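Local coordinates for PDZ domain protein (Parabacteroides distasonis, PDB 4L8N) that is of unknown function but carries N-terminal and C-terminal PDZ domains together with a DUF4136 domain, and binds magnesium, at residues Ser21-Asn26 and Thr134-Gly139; Ala74-Val79 and Gln92-Lys97; Tyr240-Gly245 and Tyr272-Tyr277. All coordinates share one frame; numbering follows the deposited sequence.

Overall arrangement
Contact 2 lies within the N-terminal PDZ domain, where it pairs neighbouring strands of an antiparallel sheet. Contact 1, at the surface, ties a loop of that same domain to the end of strand 123-135 and the turn after it, and contact 2 is nested in the loop of chain that it closes. Contact 3 packs helix 274-285 on strand 240-250, whose sheet also contains strand 123-135. Contacts 2 and 3 are both partly buried, their centres about 46 Å apart. The chemistry differs accordingly: an asparagine amide holding backbone carbonyls in contact 1, backbone pairing and a lysine ammonium in contact 2, and apolar and aromatic side-chain packing, with no hydrogen bond between the two segments, in contact 3.

Contact 1. Residues Ser21-Asn26 and Thr134-Gly139; sequences SKNWGN and TVTSDG
Lys22 and Gly139 mark the closest approach of the two backbones, with their CA atoms 5.2 Å apart. Their carbonyl oxygens, Lys22 O and Gly139 O, come within 3.5 Å, two acceptors side by side with no bond between them, while the lysine chain runs off from the contact. An ST turn leads into the next residue, the backbone N of Asn23 donating to Ser21 OG at 3.3 Å. Asn23 carries the polar link. A chi1 of -49° sets its CG beside the backbone N and directs the amide at the 134-139 turn, where ND2 donates to Asp138 O at 2.9 Å. Asp138 O lies almost in the Asn23 amide plane, and the donor lies in the carbonyl plane, although the N-H...O angle is a bent 146°. The same ND2 also gives a hydrogen bond to Val140 O. On the other branch, OD1 rests 3.7 Å from Val135 CG2. Trp24 then turns to other partners, its NE1 hydrogen-bonded to Tyr48 O and its side chain on Pro290 and Tyr291. Asp138, whose carbonyl is gripped, sends its carboxylate to a salt bridge with Arg257. A PDZ-domain loop is thus joined to the DUF4136 region largely through the buried Asn23 carboxamide, with backbone bonding to Phe142 beside it; the amide reads the carbonyls before and after Gly139, so the link probably depends on backbone shape more than on charge.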
loop_
_atom_site.group_PDB
_atom_site.type_symbol
_atom_site.label_atom_id
_atom_site.label_comp_id
_atom_site.label_asym_id
_atom_site.label_seq_id
_atom_site.Cartn_x
_atom_site.Cartn_y
_atom_site.Cartn_z
ATOM N N SER A 21 12.754 12.065 -13.954
ATOM C CA SER A 21 13.499 11.543 -12.802
ATOM C C SER A 21 14.685 12.423 -12.498
ATOM O O SER A 21 15.437 12.760 -13.406
ATOM C CB SER A 21 13.964 10.111 -13.068
ATOM O OG SER A 21 15.009 9.737 -12.184
ATOM N N LYS A 22 14.871 12.773 -11.226
ATOM C CA LYS A 22 15.973 13.635 -10.768
ATOM C C LYS A 22 17.298 12.881 -10.681
ATOM O O LYS A 22 18.353 13.518 -10.670
ATOM C CB LYS A 22 15.659 14.257 -9.378
ATOM C CG LYS A 22 14.317 14.999 -9.254
ATOM C CD LYS A 22 14.276 16.367 -9.974
ATOM C CE LYS A 22 12.863 16.882 -10.169
ATOM N NZ LYS A 22 12.821 18.091 -11.040
ATOM N N ASN A 23 17.252 11.542 -10.622
ATOM C CA ASN A 23 18.437 10.715 -10.421
ATOM C C ASN A 23 18.894 9.952 -11.669
ATOM O O ASN A 23 19.914 9.261 -11.618
ATOM C CB ASN A 23 18.162 9.730 -9.292
ATOM C CG ASN A 23 17.589 10.388 -8.062
ATOM O OD1 ASN A 23 16.379 10.417 -7.859
ATOM N ND2 ASN A 23 18.432 11.013 -7.265
ATOM N N TRP A 24 18.171 10.088 -12.785
ATOM C CA TRP A 24 18.517 9.398 -14.030
ATOM C C TRP A 24 18.154 10.208 -15.250
ATOM O O TRP A 24 16.963 10.339 -15.560
ATOM C CB TRP A 24 17.844 8.019 -14.121
ATOM C CG TRP A 24 18.464 7.154 -15.177
ATOM C CD1 TRP A 24 17.876 6.709 -16.323
ATOM C CD2 TRP A 24 19.845 6.761 -15.258
ATOM N NE1 TRP A 24 18.786 6.015 -17.086
ATOM C CE2 TRP A 24 20.004 6.039 -16.464
ATOM C CE3 TRP A 24 20.957 6.919 -14.411
ATOM C CZ2 TRP A 24 21.211 5.443 -16.824
ATOM C CZ3 TRP A 24 22.154 6.332 -14.778
ATOM C CH2 TRP A 24 22.267 5.590 -15.964
ATOM N N GLY A 25 19.189 10.714 -15.932
ATOM C CA GLY A 25 19.082 11.492 -17.164
ATOM C C GLY A 25 17.972 12.522 -17.183
ATOM O O GLY A 25 17.145 12.516 -18.096
ATOM N N ASN A 26 17.949 13.406 -16.163
ATOM C CA ASN A 26 16.937 14.449 -16.013
ATOM C C ASN A 26 16.878 15.384 -17.240
ATOM O O ASN A 26 17.912 15.875 -17.716
ATOM C CB ASN A 26 17.175 15.256 -14.741
ATOM C CG ASN A 26 15.954 16.000 -14.248
ATOM O OD1 ASN A 26 14.816 15.718 -14.643
ATOM N ND2 ASN A 26 16.156 16.946 -13.336
ATOM N N THR A 134 10.723 3.846 -3.718
ATOM C CA THR A 134 11.088 5.091 -3.048
ATOM C C THR A 134 12.545 5.388 -3.270
ATOM O O THR A 134 13.392 4.512 -3.095
ATOM C CB THR A 134 10.805 4.981 -1.550
ATOM O OG1 THR A 134 9.572 4.291 -1.325
ATOM C CG2 THR A 134 10.802 6.337 -0.857
ATOM N N VAL A 135 12.835 6.624 -3.650
ATOM C CA VAL A 135 14.191 7.079 -3.886
ATOM C C VAL A 135 14.489 8.277 -2.983
ATOM O O VAL A 135 13.557 8.926 -2.486
ATOM C CB VAL A 135 14.493 7.388 -5.386
ATOM C CG1 VAL A 135 14.157 6.186 -6.268
ATOM C CG2 VAL A 135 13.763 8.639 -5.873
ATOM N N THR A 136 15.799 8.574 -2.807
ATOM C CA THR A 136 16.324 9.716 -2.051
ATOM C C THR A 136 15.766 11.023 -2.662
ATOM O O THR A 136 15.497 11.098 -3.867
ATOM C CB THR A 136 17.876 9.682 -1.999
ATOM O OG1 THR A 136 18.349 10.790 -1.233
ATOM C CG2 THR A 136 18.544 9.686 -3.400
ATOM N N SER A 137 15.568 12.031 -1.821
ATOM C CA SER A 137 15.048 13.314 -2.273
ATOM C C SER A 137 16.196 14.162 -2.817
ATOM O O SER A 137 15.943 15.166 -3.491
ATOM C CB SER A 137 14.286 14.021 -1.154
ATOM O OG SER A 137 15.072 14.123 0.025
ATOM N N ASP A 138 17.460 13.728 -2.577
ATOM C CA ASP A 138 18.671 14.368 -3.121
ATOM C C ASP A 138 18.751 14.033 -4.607
ATOM O O ASP A 138 18.523 12.883 -4.991
ATOM C CB ASP A 138 19.937 13.910 -2.371
ATOM C CG ASP A 138 19.900 14.136 -0.868
ATOM O OD1 ASP A 138 19.223 15.095 -0.422
ATOM O OD2 ASP A 138 20.549 13.362 -0.137
ATOM N N GLY A 139 19.046 15.039 -5.420
ATOM C CA GLY A 139 19.109 14.910 -6.874
ATOM C C GLY A 139 20.396 14.335 -7.433
ATOM O O GLY A 139 20.834 14.751 -8.515
#

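Contact 2. Residues Ala74-Val79 and Gln92-Lys97; sequences AGRNDV and QVLVKK
With CG set beside the backbone N in both residues (chi1 -81° in Asp78, -58° in Lys96), the side chains of Asp78 and Lys96 lie alongside each other and point the same way. They belong to an antiparallel beta hairpin, strands 78-84 and 91-101, in the sheet of the N-terminal PDZ domain. The extended lysine chain passes along the carboxylate, its CE 3.4 Å from Asp78 OD2, but NZ stays 4.3 Å from that oxygen, beyond a salt bridge, so any attraction of the opposite charges is probably modest. Leu94 crosses Asp78 at about a right angle: its CD1 meets Asp78 CB at 3.7 Å and its CD2 lies against OD2. Backbone pairing is firmest at Val79 and Val95, a hydrogen-bonded pair in which Val79 N donates to Val95 O at 2.9 Å and Val95 N donates back to Val79 O. Their side chains occupy the other face from Asp78 and Lys96, where Val95 packs on Ala40 of helix 39-43 and on Ile45. Next along the chain, Lys97 lies over Asn77 O, with CB 3.4 Å from that oxygen, and a bend at chi3 (-88°) brings NZ back to the loop before strand 78-84. There the ammonium donates to Pro73 O and, at 3.3 Å, to Arg76 O, approaching the latter tilted from the carbonyl plane. A water also accepts from Lys97 NZ at 2.8 Å and lies 2.7 Å from Ala74 O.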
loop_
_atom_site.group_PDB
_atom_site.type_symbol
_atom_site.label_atom_id
_atom_site.label_comp_id
_atom_site.label_asym_id
_atom_site.label_seq_id
_atom_site.Cartn_x
_atom_site.Cartn_y
_atom_site.Cartn_z
ATOM N N ALA A 74 16.073 14.817 -41.982
ATOM C CA ALA A 74 15.625 14.629 -43.363
ATOM C C ALA A 74 16.784 14.146 -44.252
ATOM O O ALA A 74 16.752 13.001 -44.725
ATOM C CB ALA A 74 15.019 15.914 -43.907
ATOM N N GLY A 75 17.806 14.998 -44.406
ATOM C CA GLY A 75 18.993 14.754 -45.223
ATOM C C GLY A 75 19.868 13.604 -44.763
ATOM O O GLY A 75 20.305 12.788 -45.585
ATOM N N ARG A 76 20.135 13.541 -43.440
ATOM C CA ARG A 76 20.950 12.505 -42.802
ATOM C C ARG A 76 20.181 11.183 -42.770
ATOM O O ARG A 76 18.945 11.192 -42.806
ATOM C CB ARG A 76 21.343 12.951 -41.375
ATOM C CG ARG A 76 22.588 12.266 -40.830
ATOM C CD ARG A 76 23.110 12.884 -39.547
ATOM N NE ARG A 76 24.165 12.054 -38.961
ATOM C CZ ARG A 76 25.466 12.175 -39.223
ATOM N NH1 ARG A 76 25.900 13.123 -40.046
ATOM N NH2 ARG A 76 26.342 11.356 -38.656
ATOM N N ASN A 77 20.906 10.048 -42.715
ATOM C CA ASN A 77 20.289 8.719 -42.619
ATOM C C ASN A 77 20.766 7.952 -41.374
ATOM O O ASN A 77 19.987 7.185 -40.794
ATOM C CB ASN A 77 20.531 7.898 -43.874
ATOM C CG ASN A 77 19.261 7.617 -44.636
ATOM O OD1 ASN A 77 18.237 8.299 -44.477
ATOM N ND2 ASN A 77 19.301 6.610 -45.488
ATOM N N ASP A 78 22.041 8.156 -40.980
ATOM C CA ASP A 78 22.653 7.521 -39.818
ATOM C C ASP A 78 22.811 8.566 -38.725
ATOM O O ASP A 78 23.450 9.592 -38.966
ATOM C CB ASP A 78 24.005 6.874 -40.201
ATOM C CG ASP A 78 23.913 5.496 -40.866
ATOM O OD1 ASP A 78 22.791 5.101 -41.288
ATOM O OD2 ASP A 78 24.964 4.822 -40.990
ATOM N N VAL A 79 22.189 8.338 -37.545
ATOM C CA VAL A 79 22.229 9.269 -36.410
ATOM C C VAL A 79 23.308 8.838 -35.423
ATOM O O VAL A 79 23.250 7.725 -34.885
ATOM C CB VAL A 79 20.862 9.457 -35.691
ATOM C CG1 VAL A 79 20.831 10.763 -34.902
ATOM C CG2 VAL A 79 19.705 9.418 -36.678
ATOM N N GLN A 92 30.058 6.542 -27.998
ATOM C CA GLN A 92 29.583 6.959 -29.314
ATOM C C GLN A 92 28.855 5.797 -29.971
ATOM O O GLN A 92 29.385 4.689 -30.003
ATOM C CB GLN A 92 30.727 7.474 -30.198
ATOM C CG GLN A 92 31.335 8.804 -29.733
ATOM C CD GLN A 92 30.346 9.950 -29.715
ATOM O OE1 GLN A 92 29.774 10.281 -28.667
ATOM N NE2 GLN A 92 30.146 10.596 -30.864
ATOM N N VAL A 93 27.614 6.018 -30.421
ATOM C CA VAL A 93 26.839 4.958 -31.071
ATOM C C VAL A 93 26.238 5.492 -32.384
ATOM O O VAL A 93 25.445 6.440 -32.341
ATOM C CB VAL A 93 25.729 4.332 -30.171
ATOM C CG1 VAL A 93 25.034 3.182 -30.895
ATOM C CG2 VAL A 93 26.261 3.861 -28.817
ATOM N N LEU A 94 26.596 4.881 -33.537
ATOM C CA LEU A 94 25.987 5.272 -34.797
ATOM C C LEU A 94 24.759 4.385 -35.058
ATOM O O LEU A 94 24.894 3.170 -35.290
ATOM C CB LEU A 94 26.972 5.198 -35.968
ATOM C CG LEU A 94 26.421 5.704 -37.307
ATOM C CD1 LEU A 94 26.407 7.230 -37.360
ATOM C CD2 LEU A 94 27.222 5.160 -38.454
ATOM N N VAL A 95 23.564 4.998 -35.042
ATOM C CA VAL A 95 22.336 4.244 -35.245
ATOM C C VAL A 95 21.828 4.449 -36.678
ATOM O O VAL A 95 21.492 5.563 -37.076
ATOM C CB VAL A 95 21.268 4.581 -34.163
ATOM C CG1 VAL A 95 19.928 3.910 -34.450
ATOM C CG2 VAL A 95 21.764 4.192 -32.786
ATOM N N LYS A 96 21.742 3.341 -37.433
ATOM C CA LYS A 96 21.208 3.332 -38.790
ATOM C C LYS A 96 19.679 3.395 -38.687
ATOM O O LYS A 96 19.112 2.940 -37.684
ATOM C CB LYS A 96 21.712 2.106 -39.592
ATOM C CG LYS A 96 23.250 2.047 -39.687
ATOM C CD LYS A 96 23.807 1.148 -40.796
ATOM C CE LYS A 96 25.291 1.422 -40.992
ATOM N NZ LYS A 96 25.852 0.751 -42.198
ATOM N N LYS A 97 19.020 4.022 -39.667
ATOM C CA LYS A 97 17.564 4.167 -39.649
ATOM C C LYS A 97 16.890 2.950 -40.246
ATOM O O LYS A 97 17.491 2.219 -41.047
ATOM C CB LYS A 97 17.117 5.432 -40.400
ATOM C CG LYS A 97 16.346 6.426 -39.536
ATOM C CD LYS A 97 15.898 7.655 -40.332
ATOM C CE LYS A 97 16.898 8.787 -40.383
ATOM N NZ LYS A 97 16.408 9.900 -41.235
HETATM O O HOH W 1 15.943 10.539 -43.903
#

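Contact 3. Residues Tyr240-Gly245 and Tyr272-Tyr277; sequences YLLQFG and YRLDEY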
loop_
_atom_site.group_PDB
_atom_site.type_symbol
_atom_site.label_atom_id
_atom_site.label_comp_id
_atom_site.label_asym_id
_atom_site.label_seq_id
_atom_site.Cartn_x
_atom_site.Cartn_y
_atom_site.Cartn_z
ATOM N N TYR A 240 -2.594 -15.167 4.350
ATOM C CA TYR A 240 -1.163 -14.892 4.484
ATOM C C TYR A 240 -0.740 -13.507 3.958
ATOM O O TYR A 240 -1.362 -12.931 3.056
ATOM C CB TYR A 240 -0.361 -15.961 3.721
ATOM C CG TYR A 240 -0.544 -17.371 4.230
ATOM C CD1 TYR A 240 0.234 -17.863 5.275
ATOM C CD2 TYR A 240 -1.480 -18.228 3.650
ATOM C CE1 TYR A 240 0.077 -19.172 5.741
ATOM C CE2 TYR A 240 -1.630 -19.542 4.091
ATOM C CZ TYR A 240 -0.845 -20.013 5.133
ATOM O OH TYR A 240 -0.978 -21.313 5.558
ATOM N N LEU A 241 0.369 -13.011 4.511
ATOM C CA LEU A 241 0.981 -11.740 4.116
ATOM C C LEU A 241 2.416 -11.980 3.687
ATOM O O LEU A 241 3.155 -12.736 4.344
ATOM C CB LEU A 241 0.924 -10.683 5.246
ATOM C CG LEU A 241 -0.453 -10.384 5.833
ATOM C CD1 LEU A 241 -0.337 -9.653 7.162
ATOM C CD2 LEU A 241 -1.364 -9.669 4.840
ATOM N N LEU A 242 2.788 -11.362 2.565
ATOM C CA LEU A 242 4.131 -11.473 2.016
ATOM C C LEU A 242 4.740 -10.091 1.824
ATOM O O LEU A 242 4.142 -9.198 1.193
ATOM C CB LEU A 242 4.158 -12.264 0.682
ATOM C CG LEU A 242 5.546 -12.737 0.182
ATOM C CD1 LEU A 242 5.451 -14.102 -0.512
ATOM C CD2 LEU A 242 6.193 -11.713 -0.778
ATOM N N GLN A 243 5.968 -9.956 2.324
ATOM C CA GLN A 243 6.760 -8.762 2.132
ATOM C C GLN A 243 8.107 -9.154 1.527
ATOM O O GLN A 243 8.714 -10.149 1.932
ATOM C CB GLN A 243 6.947 -7.976 3.443
ATOM C CG GLN A 243 7.677 -6.646 3.222
ATOM C CD GLN A 243 8.086 -5.958 4.493
ATOM O OE1 GLN A 243 7.477 -4.968 4.899
ATOM N NE2 GLN A 243 9.157 -6.434 5.118
ATOM N N PHE A 244 8.555 -8.379 0.547
ATOM C CA PHE A 244 9.852 -8.585 -0.085
ATOM C C PHE A 244 10.371 -7.227 -0.551
ATOM O O PHE A 244 9.676 -6.495 -1.257
ATOM C CB PHE A 244 9.804 -9.633 -1.228
ATOM C CG PHE A 244 11.129 -9.805 -1.929
ATOM C CD1 PHE A 244 12.223 -10.349 -1.264
ATOM C CD2 PHE A 244 11.295 -9.401 -3.244
ATOM C CE1 PHE A 244 13.467 -10.453 -1.897
ATOM C CE2 PHE A 244 12.537 -9.524 -3.882
ATOM C CZ PHE A 244 13.618 -10.034 -3.195
ATOM N N GLY A 245 11.562 -6.882 -0.096
ATOM C CA GLY A 245 12.182 -5.609 -0.430
ATOM C C GLY A 245 13.653 -5.663 -0.775
ATOM O O GLY A 245 14.381 -6.555 -0.323
ATOM N N TYR A 272 3.214 -19.587 0.342
ATOM C CA TYR A 272 4.097 -19.304 -0.788
ATOM C C TYR A 272 5.568 -19.119 -0.355
ATOM O O TYR A 272 5.850 -18.567 0.717
ATOM C CB TYR A 272 3.596 -18.073 -1.528
ATOM C CG TYR A 272 4.065 -18.017 -2.957
ATOM C CD1 TYR A 272 3.375 -18.683 -3.964
ATOM C CD2 TYR A 272 5.215 -17.314 -3.306
ATOM C CE1 TYR A 272 3.820 -18.661 -5.280
ATOM C CE2 TYR A 272 5.675 -17.291 -4.617
ATOM C CZ TYR A 272 4.972 -17.966 -5.603
ATOM O OH TYR A 272 5.412 -17.953 -6.900
ATOM N N ARG A 273 6.495 -19.613 -1.198
ATOM C CA ARG A 273 7.952 -19.584 -0.992
ATOM C C ARG A 273 8.558 -18.225 -1.394
ATOM O O ARG A 273 8.334 -17.753 -2.513
ATOM C CB ARG A 273 8.623 -20.713 -1.795
ATOM C CG ARG A 273 8.292 -22.127 -1.321
ATOM C CD ARG A 273 9.127 -23.179 -2.033
ATOM N NE ARG A 273 10.544 -23.077 -1.679
ATOM C CZ ARG A 273 11.122 -23.732 -0.677
ATOM N NH1 ARG A 273 10.422 -24.590 0.058
ATOM N NH2 ARG A 273 12.408 -23.549 -0.410
ATOM N N LEU A 274 9.331 -17.601 -0.480
ATOM C CA LEU A 274 9.958 -16.294 -0.727
ATOM C C LEU A 274 11.056 -16.383 -1.803
ATOM O O LEU A 274 11.257 -15.407 -2.539
ATOM C CB LEU A 274 10.508 -15.659 0.565
ATOM C CG LEU A 274 9.483 -14.886 1.429
ATOM C CD1 LEU A 274 9.999 -14.671 2.821
ATOM C CD2 LEU A 274 9.127 -13.535 0.816
ATOM N N ASP A 275 11.728 -17.554 -1.929
ATOM C CA ASP A 275 12.765 -17.749 -2.950
ATOM C C ASP A 275 12.130 -17.719 -4.342
ATOM O O ASP A 275 12.640 -17.013 -5.223
ATOM C CB ASP A 275 13.607 -19.034 -2.724
ATOM C CG ASP A 275 12.867 -20.336 -2.431
ATOM O OD1 ASP A 275 11.763 -20.536 -2.982
ATOM O OD2 ASP A 275 13.448 -21.203 -1.740
ATOM N N GLU A 276 10.979 -18.414 -4.507
ATOM C CA GLU A 276 10.218 -18.452 -5.754
ATOM C C GLU A 276 9.708 -17.059 -6.083
ATOM O O GLU A 276 9.853 -16.617 -7.223
ATOM C CB GLU A 276 9.069 -19.470 -5.679
ATOM C CG GLU A 276 9.550 -20.906 -5.857
ATOM C CD GLU A 276 8.541 -22.024 -5.669
ATOM O OE1 GLU A 276 7.338 -21.819 -5.958
ATOM O OE2 GLU A 276 8.971 -23.136 -5.283
ATOM N N TYR A 277 9.202 -16.341 -5.067
ATOM C CA TYR A 277 8.711 -14.973 -5.189
ATOM C C TYR A 277 9.836 -14.048 -5.712
ATOM O O TYR A 277 9.599 -13.327 -6.681
ATOM C CB TYR A 277 8.127 -14.448 -3.842
ATOM C CG TYR A 277 7.436 -13.114 -4.038
ATOM C CD1 TYR A 277 6.105 -13.052 -4.431
ATOM C CD2 TYR A 277 8.148 -11.917 -3.956
ATOM C CE1 TYR A 277 5.493 -11.835 -4.721
ATOM C CE2 TYR A 277 7.546 -10.695 -4.251
ATOM C CZ TYR A 277 6.225 -10.664 -4.659
ATOM O OH TYR A 277 5.628 -9.478 -5.000
#
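Leu242 CD2 sits over the centre of the Tyr277 ring, 3.6 Å from its centroid and 7° off the normal, a clear CH-pi contact, and Leu242 CD1 comes 4.3 Å from Tyr272 CD2. Phe244 adds its CB, 3.9 Å from Tyr277 CE2, while Leu274, sliding past Leu242, places CD2 3.7 Å from Leu242 CG. That same methyl touches the backbone at Gln243 O. This is helix-on-sheet packing in the DUF4136 domain: alternate residues of strand 240-250, Leu242 and Phe244, face the first turn of helix 274-285. Tyr277 CG stands anti to the backbone N (chi1 -171°), which carries the ring to the sheet, and its hydroxyl is hydrogen-bonded to Glu266 of the adjacent strand 258-268. With an alanine in place of this tyrosine, the face over Leu242 CD2 would probably be lost and Glu266 left without its hydroxyl partner. Tyr277 N donates to Arg273 O in the first turn, and Arg273, at the N-cap position, grips Asp275 side-on through NE and NH2. Farther out, Tyr272 meets Phe228 of the second subunit edge-to-face, its side chain about 6 Å from that of Asp270, which binds magnesium in this protein though not in this chain of the model.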